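Local coordinates for Non-fluorescent flavoprotein (Photobacterium phosphoreum, PDB 1FVP), which binds two myristylated FMN molecules per subunit as a homodimer and belongs to the bacterial luciferase family, though any monooxygenase activity of its own remains uncertain, at residues E30-I35 against D43-D48; D49-K54 against V153-P158; D98-R103 against G189-T194; S171-T174 against D179-S182. All coordinates share one frame; numbering follows the deposited sequence.

Contact 1 of 4, residues E30-I35 against D43-D48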
# COMPACT_ATOMS: atom_id res chain seq x y z
N GLU A 30 12.96 10.23 8.25
CA GLU A 30 13.16 10.32 9.71
C GLU A 30 11.90 9.83 10.42
O GLU A 30 11.98 9.19 11.47
CB GLU A 30 13.38 11.75 10.17
CG GLU A 30 14.56 12.00 11.10
CD GLU A 30 14.48 11.31 12.42
OE1 GLU A 30 13.64 11.65 13.24
OE2 GLU A 30 15.32 10.40 12.57
N THR A 31 10.78 10.17 9.79
CA THR A 31 9.45 9.81 10.24
C THR A 31 9.37 8.28 10.22
O THR A 31 8.64 7.68 11.01
CB THR A 31 8.27 10.38 9.36
OG1 THR A 31 8.61 11.71 8.86
CG2 THR A 31 6.92 10.40 10.08
N LEU A 32 10.10 7.69 9.28
CA LEU A 32 10.17 6.24 9.07
C LEU A 32 11.19 5.61 10.02
O LEU A 32 11.02 4.44 10.41
CB LEU A 32 10.52 5.94 7.62
CG LEU A 32 9.52 6.16 6.51
CD1 LEU A 32 10.18 5.97 5.15
CD2 LEU A 32 8.37 5.19 6.66
N ARG A 33 12.22 6.41 10.30
CA ARG A 33 13.29 5.91 11.19
C ARG A 33 12.69 5.55 12.55
O ARG A 33 12.91 4.44 13.06
CB ARG A 33 14.46 6.87 11.35
CG ARG A 33 15.62 6.23 12.12
CD ARG A 33 16.68 7.21 12.50
NE ARG A 33 16.14 8.29 13.31
CZ ARG A 33 15.68 8.12 14.55
NH1 ARG A 33 15.71 6.95 15.18
NH2 ARG A 33 15.12 9.20 15.13
N ILE A 34 11.95 6.51 13.09
CA ILE A 34 11.30 6.34 14.41
C ILE A 34 10.51 5.04 14.38
O ILE A 34 10.68 4.14 15.22
CB ILE A 34 10.45 7.61 14.74
CG1 ILE A 34 11.32 8.83 14.40
CG2 ILE A 34 9.91 7.60 16.18
CD1 ILE A 34 10.77 10.23 14.74
N ILE A 35 9.67 5.00 13.36
CA ILE A 35 8.81 3.83 13.10
C ILE A 35 9.66 2.59 13.38
O ILE A 35 9.40 1.87 14.35
CB ILE A 35 8.20 3.93 11.67
CG1 ILE A 35 7.04 4.95 11.65
CG2 ILE A 35 7.75 2.56 11.09
CD1 ILE A 35 6.49 5.35 10.27
N ASP A 43 2.48 0.38 13.15
CA ASP A 43 2.71 -0.88 12.40
C ASP A 43 2.38 -0.88 10.93
O ASP A 43 2.52 -1.98 10.33
CB ASP A 43 2.27 -2.07 13.23
CG ASP A 43 1.01 -1.95 14.04
OD1 ASP A 43 -0.04 -1.59 13.48
OD2 ASP A 43 1.05 -2.26 15.25
N VAL A 44 2.06 0.20 10.27
CA VAL A 44 1.78 0.26 8.82
C VAL A 44 1.99 1.72 8.35
O VAL A 44 1.72 2.67 9.12
CB VAL A 44 0.42 -0.29 8.42
CG1 VAL A 44 0.06 -1.62 9.05
CG2 VAL A 44 -0.73 0.68 8.67
N ILE A 45 2.47 1.89 7.14
CA ILE A 45 2.71 3.24 6.59
C ILE A 45 1.90 3.29 5.30
O ILE A 45 1.89 2.25 4.62
CB ILE A 45 4.22 3.63 6.48
CG1 ILE A 45 4.87 3.15 5.18
CG2 ILE A 45 5.00 3.17 7.74
CD1 ILE A 45 6.32 2.62 5.21
N ASN A 46 1.28 4.40 5.03
CA ASN A 46 0.44 4.61 3.85
C ASN A 46 0.99 5.76 3.02
O ASN A 46 1.96 6.42 3.47
CB ASN A 46 -0.94 4.86 4.47
CG ASN A 46 -2.06 5.19 3.53
OD1 ASN A 46 -2.41 4.36 2.66
ND2 ASN A 46 -2.65 6.37 3.60
N ILE A 47 0.42 6.03 1.85
CA ILE A 47 0.84 7.11 0.97
C ILE A 47 -0.31 7.75 0.21
O ILE A 47 -0.55 7.43 -0.95
CB ILE A 47 1.99 6.75 -0.04
CG1 ILE A 47 3.23 6.21 0.70
CG2 ILE A 47 2.35 7.99 -0.92
CD1 ILE A 47 4.61 6.43 0.06
N ASP A 48 -0.99 8.68 0.85
CA ASP A 48 -2.12 9.44 0.29
C ASP A 48 -1.60 10.07 -1.00
O ASP A 48 -0.50 10.65 -0.97
CB ASP A 48 -2.67 10.44 1.29
CG ASP A 48 -3.91 11.22 0.89
OD1 ASP A 48 -3.94 11.93 -0.14
OD2 ASP A 48 -4.90 11.11 1.67
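Next to Leu32, which packs on Ile45, the hydroxyl of Thr31 is hydrogen-bonded to three groups: Asn27 O, Glu202 OE1 and Lys210 NZ. Helix and strand meet through apolar side chains; no hydrogen bond crosses between the two segments. Ile45 points toward the helix and offers two branches. Its CD1 lies 3.6 Å from CD2 of Leu32, the two side chains meeting at about a right angle. Its CG2 lies 3.7 Å from CD1 of Ile35. The same CG2 is 4.1 Å from Leu32 CD2, so Ile45 touches both helix residues. The torsions explain this split. In Ile45, CG1 stands between the backbone N and the carbonyl carbon (chi1 86°), while CG2 lies anti to the carbonyl carbon. The segments belong to a beta-alpha-beta unit: strand 6-11, helix 23-38 and strand 42-48, with the two strands parallel. Leu32 and Ile35 also pack on strand 6-11, through Phe10 and Val8, and the side chain of Leu32 is about 5 Å from a bound FMA. From the second subunit, Leu72 packs on Leu32, Glu70 on Ile35 and Ile45, and the Thr67 hydroxyl is hydrogen-bonded to Ile45 O. The backbones stay apart, with the CA atoms of Leu32 and Ile45 separated by 8.4 Å.

Contact 2 of 4, residues D49-K54 against V153-P158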
# COMPACT_ATOMS: atom_id res chain seq x y z
N ASP A 49 -2.36 9.89 -2.07
CA ASP A 49 -1.96 10.45 -3.38
C ASP A 49 -3.22 10.48 -4.25
O ASP A 49 -3.15 10.67 -5.45
CB ASP A 49 -0.82 9.70 -4.00
CG ASP A 49 -1.16 8.56 -4.93
OD1 ASP A 49 -1.43 8.84 -6.11
OD2 ASP A 49 -1.12 7.41 -4.46
N HIS A 50 -4.31 10.32 -3.55
CA HIS A 50 -5.68 10.25 -4.03
C HIS A 50 -6.17 11.39 -4.89
O HIS A 50 -7.16 11.19 -5.64
CB HIS A 50 -6.66 9.97 -2.84
CG HIS A 50 -6.13 8.80 -2.04
ND1 HIS A 50 -5.33 8.94 -0.94
CD2 HIS A 50 -6.27 7.47 -2.25
CE1 HIS A 50 -5.03 7.73 -0.48
NE2 HIS A 50 -5.57 6.81 -1.25
N TYR A 51 -5.52 12.53 -4.84
CA TYR A 51 -5.89 13.71 -5.62
C TYR A 51 -5.83 13.48 -7.12
O TYR A 51 -6.16 14.38 -7.91
CB TYR A 51 -4.98 14.90 -5.24
CG TYR A 51 -3.50 14.63 -5.39
CD1 TYR A 51 -2.76 13.98 -4.41
CD2 TYR A 51 -2.83 15.03 -6.55
CE1 TYR A 51 -1.40 13.74 -4.60
CE2 TYR A 51 -1.47 14.80 -6.74
CZ TYR A 51 -0.76 14.15 -5.76
OH TYR A 51 0.58 13.94 -5.95
N LEU A 52 -5.40 12.30 -7.50
CA LEU A 52 -5.23 11.84 -8.87
C LEU A 52 -6.44 11.18 -9.52
O LEU A 52 -7.21 10.47 -8.86
CB LEU A 52 -4.03 10.87 -8.84
CG LEU A 52 -2.73 11.28 -9.49
CD1 LEU A 52 -2.38 12.73 -9.21
CD2 LEU A 52 -1.65 10.34 -8.94
N VAL A 53 -6.55 11.42 -10.82
CA VAL A 53 -7.62 10.87 -11.65
C VAL A 53 -7.19 9.50 -12.18
O VAL A 53 -6.40 9.37 -13.11
CB VAL A 53 -8.06 11.84 -12.74
CG1 VAL A 53 -9.41 12.50 -12.43
CG2 VAL A 53 -7.05 12.94 -13.02
N LYS A 54 -7.77 8.52 -11.51
CA LYS A 54 -7.55 7.09 -11.78
C LYS A 54 -8.65 6.47 -12.63
O LYS A 54 -9.60 5.85 -12.13
CB LYS A 54 -7.35 6.34 -10.46
CG LYS A 54 -6.23 6.94 -9.60
CD LYS A 54 -6.13 6.33 -8.21
CE LYS A 54 -5.89 7.34 -7.10
NZ LYS A 54 -7.15 8.02 -6.67
N VAL A 153 -3.43 22.16 -2.01
CA VAL A 153 -4.58 22.57 -2.82
C VAL A 153 -4.19 23.41 -4.04
O VAL A 153 -5.14 23.87 -4.70
CB VAL A 153 -5.75 23.22 -2.07
CG1 VAL A 153 -6.56 22.23 -1.24
CG2 VAL A 153 -5.32 24.41 -1.23
N ALA A 154 -2.91 23.58 -4.30
CA ALA A 154 -2.48 24.33 -5.50
C ALA A 154 -2.86 23.43 -6.70
O ALA A 154 -3.34 23.87 -7.75
CB ALA A 154 -0.99 24.58 -5.50
N CYS A 155 -2.63 22.14 -6.45
CA CYS A 155 -2.89 21.03 -7.37
C CYS A 155 -4.39 20.79 -7.56
O CYS A 155 -4.95 21.08 -8.64
CB CYS A 155 -2.19 19.75 -6.94
SG CYS A 155 -3.01 18.68 -5.73
N THR A 156 -5.03 20.25 -6.54
CA THR A 156 -6.46 19.95 -6.53
C THR A 156 -7.19 21.27 -6.80
O THR A 156 -6.68 22.28 -6.29
CB THR A 156 -6.93 19.38 -5.14
OG1 THR A 156 -5.75 18.81 -4.49
CG2 THR A 156 -8.10 18.41 -5.24
N GLN A 157 -8.26 21.18 -7.54
CA GLN A 157 -9.09 22.38 -7.88
C GLN A 157 -10.03 22.60 -6.69
O GLN A 157 -11.04 21.87 -6.56
CB GLN A 157 -9.79 22.11 -9.21
CG GLN A 157 -8.89 21.38 -10.20
CD GLN A 157 -9.58 20.57 -11.26
OE1 GLN A 157 -10.78 20.28 -11.24
NE2 GLN A 157 -8.79 20.15 -12.26
N PRO A 158 -9.68 23.55 -5.84
CA PRO A 158 -10.41 23.87 -4.61
C PRO A 158 -11.32 25.06 -4.55
O PRO A 158 -10.90 26.23 -4.58
CB PRO A 158 -9.22 24.07 -3.64
CG PRO A 158 -8.21 24.82 -4.48
CD PRO A 158 -8.50 24.43 -5.93
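Tyr51 meets Cys155 through sulfur and ring. Cys155 SG is 3.7 Å from Tyr51 CD2 and 4.1 Å from Tyr51 CG. It lies 4.4 Å from the ring centroid, 37° off the ring normal. This is an oblique sulfur-aromatic contact. Thr156 adds a looser touch, with OG1 4.1 Å from Tyr51 CB. The Cys155 sulfur sits between its own backbone N and carbonyl carbon (chi1 85°), which turns it toward the tyrosine. Tyr51 lies in a type I beta turn, Asp49 to Leu52, in the loop after strand 42-48. Asp49 O, from that same turn, stands 3.4 Å above the plane of the Tyr51 ring, offset toward its rim. Cys155 lies in the weakly bonded last part of helix 138-155, so the contact joins that region to the loop. The next shell positions the ring. Tyr51 OH is hydrogen-bonded to Asn12 O, and its ring meets that of Phe13, a residue of an FMA pocket. Leu62 of the second subunit also packs on Tyr51. No hydrogen bond crosses between the segments. The attraction is probably mainly dispersion and van der Waals packing, while the polar tether of the tyrosine lies at its hydroxyl.

Contact 3 of 4, residues D98-R103 against G189-T194. With FMA (6-(3-tetradecanoic acid) flavine mononucleotide), chain D.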
# COMPACT_ATOMS: atom_id res chain seq x y z
N ASP A 98 -11.76 15.77 4.59
CA ASP A 98 -13.21 15.65 4.69
C ASP A 98 -13.66 16.34 5.96
O ASP A 98 -13.29 15.86 7.04
CB ASP A 98 -13.61 14.17 4.61
CG ASP A 98 -14.06 13.88 3.17
OD1 ASP A 98 -14.38 14.86 2.46
OD2 ASP A 98 -14.10 12.70 2.78
N ILE A 99 -14.40 17.43 5.80
CA ILE A 99 -14.89 18.12 7.03
C ILE A 99 -15.51 16.98 7.83
O ILE A 99 -16.40 16.28 7.32
CB ILE A 99 -15.90 19.23 6.64
CG1 ILE A 99 -15.13 20.51 6.21
CG2 ILE A 99 -16.92 19.56 7.75
CD1 ILE A 99 -16.00 21.38 5.23
N ASN A 100 -15.05 16.76 9.04
CA ASN A 100 -15.54 15.69 9.92
C ASN A 100 -17.04 15.44 9.77
O ASN A 100 -17.55 14.33 9.94
CB ASN A 100 -15.13 16.07 11.34
CG ASN A 100 -15.14 14.82 12.19
OD1 ASN A 100 -14.12 14.16 12.32
ND2 ASN A 100 -16.33 14.55 12.71
N GLU A 101 -17.77 16.49 9.48
CA GLU A 101 -19.22 16.44 9.30
C GLU A 101 -19.54 15.48 8.15
O GLU A 101 -19.99 14.36 8.38
CB GLU A 101 -19.79 17.80 8.95
CG GLU A 101 -21.08 18.22 9.65
CD GLU A 101 -21.43 19.68 9.49
OE1 GLU A 101 -21.64 20.16 8.38
OE2 GLU A 101 -21.44 20.24 10.61
N GLU A 102 -19.27 15.95 6.95
CA GLU A 102 -19.47 15.22 5.71
C GLU A 102 -18.83 13.85 5.73
O GLU A 102 -19.42 12.86 5.23
CB GLU A 102 -18.92 15.95 4.49
CG GLU A 102 -18.92 15.18 3.17
CD GLU A 102 -18.34 16.00 2.04
OE1 GLU A 102 -17.55 16.91 2.26
OE2 GLU A 102 -18.73 15.68 0.90
N ARG A 103 -17.66 13.70 6.30
CA ARG A 103 -17.04 12.37 6.32
C ARG A 103 -17.83 11.48 7.27
O ARG A 103 -17.61 10.26 7.23
CB ARG A 103 -15.55 12.39 6.63
CG ARG A 103 -15.12 12.07 8.03
CD ARG A 103 -13.65 11.93 8.13
NE ARG A 103 -12.93 13.11 7.66
CZ ARG A 103 -11.93 13.62 8.41
NH1 ARG A 103 -11.56 13.14 9.58
NH2 ARG A 103 -11.26 14.67 7.91
N GLY A 189 -15.22 8.54 19.01
CA GLY A 189 -16.59 8.56 19.46
C GLY A 189 -17.62 8.87 18.39
O GLY A 189 -18.57 8.07 18.19
N LYS A 190 -17.45 9.99 17.70
CA LYS A 190 -18.39 10.41 16.66
C LYS A 190 -18.45 9.38 15.53
O LYS A 190 -19.27 9.53 14.63
CB LYS A 190 -18.08 11.76 16.05
CG LYS A 190 -17.37 12.85 16.80
CD LYS A 190 -18.24 13.61 17.78
CE LYS A 190 -18.02 13.06 19.18
NZ LYS A 190 -19.06 13.60 20.11
N PHE A 191 -17.57 8.42 15.56
CA PHE A 191 -17.39 7.31 14.62
C PHE A 191 -17.73 6.01 15.37
O PHE A 191 -17.09 4.96 15.21
CB PHE A 191 -15.97 7.24 14.04
CG PHE A 191 -15.74 8.16 12.89
CD1 PHE A 191 -16.20 7.82 11.62
CD2 PHE A 191 -15.12 9.39 13.05
CE1 PHE A 191 -16.05 8.66 10.53
CE2 PHE A 191 -14.94 10.25 11.98
CZ PHE A 191 -15.42 9.88 10.71
N ASP A 192 -18.73 6.13 16.23
CA ASP A 192 -19.19 5.00 17.06
C ASP A 192 -17.96 4.25 17.60
O ASP A 192 -18.09 3.06 17.94
CB ASP A 192 -20.12 4.04 16.35
CG ASP A 192 -21.15 4.62 15.41
OD1 ASP A 192 -22.17 5.20 15.81
OD2 ASP A 192 -20.88 4.45 14.19
N ASN A 193 -16.84 4.93 17.69
CA ASN A 193 -15.62 4.28 18.21
C ASN A 193 -15.22 3.08 17.35
O ASN A 193 -14.73 2.09 17.93
CB ASN A 193 -15.88 3.91 19.67
CG ASN A 193 -15.18 4.83 20.65
OD1 ASN A 193 -14.77 4.33 21.71
ND2 ASN A 193 -15.02 6.12 20.35
N THR A 194 -15.39 3.19 16.05
CA THR A 194 -15.05 2.12 15.11
C THR A 194 -13.89 2.41 14.18
O THR A 194 -13.88 1.84 13.03
CB THR A 194 -16.33 1.71 14.26
OG1 THR A 194 -16.59 2.74 13.25
CG2 THR A 194 -17.55 1.47 15.15
N1 FMA D . -11.37 3.45 24.26
C2 FMA D . -11.03 2.27 23.75
O2 FMA D . -11.71 1.34 23.53
N3 FMA D . -9.63 2.02 23.40
C4 FMA D . -8.70 2.97 23.59
O4 FMA D . -7.55 2.72 23.29
C4A FMA D . -9.08 4.23 24.14
N5 FMA D . -8.25 5.22 24.37
C5A FMA D . -8.55 6.42 24.88
C6 FMA D . -7.60 7.41 25.09
C7 FMA D . -8.01 8.61 25.62
C7M FMA D . -7.03 9.80 25.89
C8 FMA D . -9.39 8.84 25.98
C8M FMA D . -9.88 10.13 26.57
C9 FMA D . -10.30 7.84 25.77
C9A FMA D . -9.96 6.63 25.23
N10 FMA D . -10.84 5.58 24.99
C10 FMA D . -10.52 4.39 24.48
C1B FMA D . -12.32 5.75 25.33
C2B FMA D . -13.31 4.88 24.44
O2B FMA D . -14.23 5.87 24.01
C3B FMA D . -13.93 3.79 25.29
O3' FMA D . -13.15 3.52 26.41
C4B FMA D . -14.22 2.48 24.57
O4' FMA D . -15.11 2.70 23.42
C5B FMA D . -14.92 1.47 25.53
O5' FMA D . -16.27 1.12 24.86
P FMA D . -17.71 1.14 25.50
O1P FMA D . -17.58 -0.04 26.53
O2P FMA D . -17.90 2.43 26.14
O3P FMA D . -18.63 1.02 24.47
C1' FMA D . -4.19 6.37 25.95
O1' FMA D . -4.12 7.58 26.39
O2' FMA D . -3.44 5.51 26.42
C2' FMA D . -5.57 6.01 25.50
C3' FMA D . -6.22 7.13 24.67
C4' FMA D . -6.00 6.82 23.22
C5' FMA D . -4.83 7.42 22.49
C6' FMA D . -5.19 7.97 21.13
C7' FMA D . -4.02 7.97 20.16
C8' FMA D . -3.57 9.27 19.65
C9' FMA D . -4.15 9.81 18.35
C11 FMA D . -3.90 11.27 18.15
C12 FMA D . -2.63 11.93 18.54
C13 FMA D . -2.39 13.37 18.20
C14 FMA D . -1.07 13.96 18.58
C15 FMA D . -0.58 13.59 19.95
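The backbones at Arg103 and Phe191 keep well apart, their CA atoms 9.7 Å from each other, and side chains span the gap. Segment 98-103 enters helix 100-116, with a backbone bond of 3.0 Å from Arg103 N to Ile99 O. Segment 189-194 leaves helix 178-190 through a Schellman motif. In it Asp192 N reaches Gly189 O, Asn193 N reaches Ala188 O, and Asp192 has positive phi. A type I' turn from Phe191 to Thr194 overlaps it. Phe191 O accepts from both Thr194 N and Thr194 OG1, which approach from opposite faces of the carbonyl plane. The hydroxyl bond is 3.0 Å from Thr194 OG1 to Phe191 O, with the donor 35° out of that plane. Phe191 makes the contact across the gap with its ring edge. Arg103 CG lies in the ring plane, 3.5 Å from Phe191 CZ, and Arg103 CD is 3.7 Å from the same atom. The aliphatic part of the arginine thus does the touching. Asn100 CG lies anti to the backbone N (chi1 -159°), which brings OD1 to the ring edge, 4.0 Å from Phe191 CE2. The amide is turned 79° from the ring. Asn193 belongs to the FMA pocket, and its OD1 accepts a 2.8 Å hydrogen bond from the ribityl hydroxyl O2B of FMA. A second, from FMA O4' to Asn193 OD1, is modelled too short to trust in length. Leu104 and Leu107 of helix 100-116, Leu128 of strand 126-134 and the ring of Phe94 also pack around Phe191. Leu187 of helix 178-190 meets Asn100.

Contact 4 of 4, residues S171-T174 against D179-S182. With FMA (6-(3-tetradecanoic acid) flavine mononucleotide), chain D.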
# COMPACT_ATOMS: atom_id res chain seq x y z
N SER A 171 -10.86 20.02 11.54
CA SER A 171 -11.22 18.60 11.52
C SER A 171 -9.98 17.78 11.91
O SER A 171 -10.10 16.78 12.64
CB SER A 171 -11.74 18.13 10.18
OG SER A 171 -12.92 18.73 9.74
N ASN A 172 -8.85 18.25 11.40
CA ASN A 172 -7.55 17.60 11.67
C ASN A 172 -7.14 17.80 13.12
O ASN A 172 -7.83 18.53 13.86
CB ASN A 172 -6.55 17.98 10.58
CG ASN A 172 -6.78 17.16 9.32
OD1 ASN A 172 -6.14 16.10 9.18
ND2 ASN A 172 -7.63 17.57 8.40
N VAL A 173 -6.05 17.17 13.51
CA VAL A 173 -5.46 17.14 14.86
C VAL A 173 -4.29 18.05 15.13
O VAL A 173 -3.17 17.85 14.61
CB VAL A 173 -5.09 15.64 15.07
CG1 VAL A 173 -4.55 15.37 16.45
CG2 VAL A 173 -6.28 14.75 14.79
N THR A 174 -4.47 19.07 15.97
CA THR A 174 -3.47 20.06 16.34
C THR A 174 -3.64 20.69 17.73
O THR A 174 -4.67 20.66 18.40
CB THR A 174 -3.45 21.22 15.26
OG1 THR A 174 -4.45 22.17 15.74
CG2 THR A 174 -3.77 20.84 13.82
N ASP A 179 -4.60 18.09 24.53
CA ASP A 179 -5.80 18.52 23.78
C ASP A 179 -5.84 17.80 22.44
O ASP A 179 -6.87 17.82 21.78
CB ASP A 179 -5.89 20.04 23.70
CG ASP A 179 -7.18 20.63 23.21
OD1 ASP A 179 -8.02 20.02 22.51
OD2 ASP A 179 -7.39 21.83 23.54
N CYS A 180 -4.73 17.20 22.07
CA CYS A 180 -4.60 16.42 20.83
C CYS A 180 -5.14 15.02 21.11
O CYS A 180 -5.93 14.48 20.32
CB CYS A 180 -3.16 16.39 20.33
SG CYS A 180 -2.86 17.80 19.24
N LEU A 181 -4.71 14.49 22.24
CA LEU A 181 -5.11 13.17 22.73
C LEU A 181 -6.61 13.20 23.02
O LEU A 181 -7.38 12.37 22.51
CB LEU A 181 -4.26 12.83 23.94
CG LEU A 181 -4.03 11.37 24.25
CD1 LEU A 181 -3.65 10.60 22.99
CD2 LEU A 181 -2.86 11.26 25.24
N SER A 182 -7.01 14.20 23.79
CA SER A 182 -8.42 14.38 24.17
C SER A 182 -9.32 14.82 23.04
O SER A 182 -10.54 14.94 23.27
CB SER A 182 -8.52 15.39 25.32
OG SER A 182 -7.52 15.14 26.29
N1 FMA D . -11.37 3.45 24.26
C2 FMA D . -11.03 2.27 23.75
O2 FMA D . -11.71 1.34 23.53
N3 FMA D . -9.63 2.02 23.40
C4 FMA D . -8.70 2.97 23.59
O4 FMA D . -7.55 2.72 23.29
C4A FMA D . -9.08 4.23 24.14
N5 FMA D . -8.25 5.22 24.37
C5A FMA D . -8.55 6.42 24.88
C6 FMA D . -7.60 7.41 25.09
C7 FMA D . -8.01 8.61 25.62
C7M FMA D . -7.03 9.80 25.89
C8 FMA D . -9.39 8.84 25.98
C8M FMA D . -9.88 10.13 26.57
C9 FMA D . -10.30 7.84 25.77
C9A FMA D . -9.96 6.63 25.23
N10 FMA D . -10.84 5.58 24.99
C10 FMA D . -10.52 4.39 24.48
C1B FMA D . -12.32 5.75 25.33
C2B FMA D . -13.31 4.88 24.44
O2B FMA D . -14.23 5.87 24.01
C3B FMA D . -13.93 3.79 25.29
O3' FMA D . -13.15 3.52 26.41
C4B FMA D . -14.22 2.48 24.57
O4' FMA D . -15.11 2.70 23.42
C5B FMA D . -14.92 1.47 25.53
O5' FMA D . -16.27 1.12 24.86
P FMA D . -17.71 1.14 25.50
O1P FMA D . -17.58 -0.04 26.53
O2P FMA D . -17.90 2.43 26.14
O3P FMA D . -18.63 1.02 24.47
C1' FMA D . -4.19 6.37 25.95
O1' FMA D . -4.12 7.58 26.39
O2' FMA D . -3.44 5.51 26.42
C2' FMA D . -5.57 6.01 25.50
C3' FMA D . -6.22 7.13 24.67
C4' FMA D . -6.00 6.82 23.22
C5' FMA D . -4.83 7.42 22.49
C6' FMA D . -5.19 7.97 21.13
C7' FMA D . -4.02 7.97 20.16
C8' FMA D . -3.57 9.27 19.65
C9' FMA D . -4.15 9.81 18.35
C11 FMA D . -3.90 11.27 18.15
C12 FMA D . -2.63 11.93 18.54
C13 FMA D . -2.39 13.37 18.20
C14 FMA D . -1.07 13.96 18.58
C15 FMA D . -0.58 13.59 19.95
O HOH W 1 -6.67 19.31 19.85
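Cys180 faces Thr174 and Val173 with its sulfur. SG lies 3.4 Å from Thr174 C and 3.5 Å from Thr174 O, so it rests on the backbone of Thr174, whose side chain starts off away from the helix. A looser apolar touch, 4.1 Å, joins the same SG to Val173 CG1. That methyl lies anti to the backbone N of Val173 (chi1 -176°), where it also meets the alkyl tail of the myristate on FMA. Val173 CG1 is 3.4 Å from FMA C13, and Cys180 CB is 3.7 Å from FMA C14. The two residues thus line the FMA pocket around the far part of the tail. Leu181, on the next position of the helix, covers the tail nearer the flavin, with CD1 3.4 Å from FMA C5'. No direct hydrogen bond crosses between the segments. A water lies between them instead and is hydrogen-bonded to Thr174 O, 2.8 Å from the water oxygen. Its bond to Asp179 O is too short as modelled to rely on. Leu130 and Val132 of strand 126-134 pack on Val173, and Val134 of that strand meets Cys180. Tyr183 and Val184 of helix 178-190 also pack on Val173, while Lys142 and Leu145 of helix 138-155 meet Thr174.

How the contacts relate
From the N terminus, contact 1 comes first and closes a short loop between helix 23-38 and strand 42-48. Contact 2 opens directly after it in sequence and reaches far ahead to the end of helix 138-155. Both touch the second subunit. Contact 3 starts before contact 2 has closed and ends after it, so these two cross. It ties the start of helix 100-116 to the end of helix 178-190. Contact 4 falls wholly within the span of contact 3. It joins the segment leading into strand 174-175 to the start of the same helix 178-190. Contacts 3 and 4 meet where Ser171 OG probably hydrogen-bonds Asn100 N, and both reach the same FMA.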